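Lectin CEL-I, N-acetyl-D-galactosamine-specific C-type (Cucumaria echinata, PDB 4WQQ) binds sugars through a calcium ion, the natural lectin preferring N-acetylgalactosamine and this engineered form holding mannose. Local coordinates at residues 124-127 and 128-132. The protein carries 3 engineered substitutions. Numbering follows the deposited sequence.
With CA (calcium ion), chain F; MAN (alpha-D-mannopyranose), chain H.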
# COMPACT_ATOMS: atom_id res chain seq x y z
N ASN A 124 3.81 24.42 16.60
CA ASN A 124 4.01 25.81 16.32
C ASN A 124 3.59 26.09 14.86
O ASN A 124 3.70 25.21 13.99
CB ASN A 124 5.46 26.12 16.47
CG ASN A 124 5.78 27.55 16.14
OD1 ASN A 124 5.09 28.48 16.54
ND2 ASN A 124 6.83 27.72 15.34
N ASP A 125 3.08 27.30 14.61
CA ASP A 125 2.96 27.83 13.28
C ASP A 125 4.23 28.59 12.89
O ASP A 125 4.82 29.34 13.70
CB ASP A 125 1.68 28.67 13.10
CG ASP A 125 1.62 29.90 14.04
OD1 ASP A 125 2.32 29.97 15.09
OD2 ASP A 125 0.80 30.76 13.75
N ASN A 126 4.61 28.43 11.63
CA ASN A 126 5.80 29.10 11.16
C ASN A 126 5.57 29.61 9.72
O ASN A 126 4.50 29.38 9.11
CB ASN A 126 7.02 28.17 11.33
CG ASN A 126 8.32 28.93 11.68
OD1 ASN A 126 8.57 30.04 11.19
ND2 ASN A 126 9.18 28.31 12.51
N SER A 127 6.57 30.27 9.18
CA SER A 127 6.39 30.98 7.94
C SER A 127 6.72 30.16 6.70
O SER A 127 7.28 29.11 6.77
CB SER A 127 7.30 32.19 7.97
OG SER A 127 8.63 31.74 7.73
N ALA A 128 6.48 30.76 5.54
CA ALA A 128 6.81 30.08 4.28
C ALA A 128 8.25 30.04 3.94
O ALA A 128 8.66 29.31 3.02
CB ALA A 128 5.99 30.77 3.16
N ALA A 129 9.04 30.83 4.63
CA ALA A 129 10.48 30.82 4.43
C ALA A 129 11.22 29.96 5.43
O ALA A 129 12.34 29.66 5.23
CB ALA A 129 11.02 32.24 4.49
N ALA A 130 10.57 29.58 6.54
CA ALA A 130 11.16 28.70 7.52
C ALA A 130 11.46 27.34 6.92
O ALA A 130 10.90 26.95 5.88
CB ALA A 130 10.20 28.59 8.69
N GLN A 131 12.41 26.66 7.53
CA GLN A 131 12.74 25.33 7.08
C GLN A 131 12.69 24.36 8.27
O GLN A 131 12.90 24.76 9.40
CB GLN A 131 14.11 25.30 6.39
CG GLN A 131 14.14 26.21 5.16
CD GLN A 131 15.06 25.85 4.02
OE1 GLN A 131 15.26 26.66 3.10
NE2 GLN A 131 15.62 24.69 4.04
N ALA A 132 12.41 23.09 7.97
CA ALA A 132 12.22 22.05 8.92
C ALA A 132 12.36 20.72 8.23
O ALA A 132 12.36 20.68 7.00
CB ALA A 132 10.86 22.12 9.64
CA CA F . 4.41 30.63 15.76
C1 MAN H . 9.51 31.97 18.20
C2 MAN H . 8.04 31.94 18.50
C3 MAN H . 7.26 31.11 17.49
C4 MAN H . 7.71 31.48 16.09
C5 MAN H . 9.21 31.14 15.98
C6 MAN H . 9.86 31.34 14.64
O1 MAN H . 9.94 30.71 18.62
O2 MAN H . 7.65 33.28 18.36
O3 MAN H . 5.88 31.44 17.66
O4 MAN H . 6.90 30.73 15.20
O5 MAN H . 9.87 32.16 16.82
O6 MAN H . 9.44 32.66 14.38
O HOH W 1 8.30 27.02 4.95
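Ala-128 follows Ser-127 directly and starts a tight turn around the serine hydroxyl. The amide of Ala-129 donates to Ser-127 OG, N to OG 3.3 Å, which makes an ST turn. Ala-130 N donates to Ser-127 OG as well, at 3.1 Å, so two successive N-H groups grip one hydroxyl. The grip depends on the serine torsion: with chi1 76°, OG sits between its own N and carbonyl carbon and faces the amides ahead. Residues 127-130 form a type I turn, closed by a weak bond from Ala-130 N to Ser-127 O, 3.3 Å. One water donates to both Ser-127 O and Ala-130 O and bridges the ends. The methyl of Ala-130 turns back, its CB 3.3 Å from Asn-126 OD1. Ser-127 N meets a lone pair of Asn-126 OD1 from within the amide plane, at 2.8 Å. Asn-126 ND2 is hydrogen-bonded to Gln-114 OE1; together the two bonds hold the amide's rotation.

Before the turn, Asn-124 OD1 and both O and OD1 of Asp-125 bind calcium. Mannose O3 and O4 bind the same ion. Asn-124 ND2 donates to mannose O4 at 3.0 Å. The engineered Glu-102 and Asn-104, with Glu-110, complete the site, the primary sugar-binding site of C-type lectins. The turn links strand 123-126, paired with strand 112-116, to strand 132-140, with Ala-130 and Ala-132 against Trp-73 of strand 71-77.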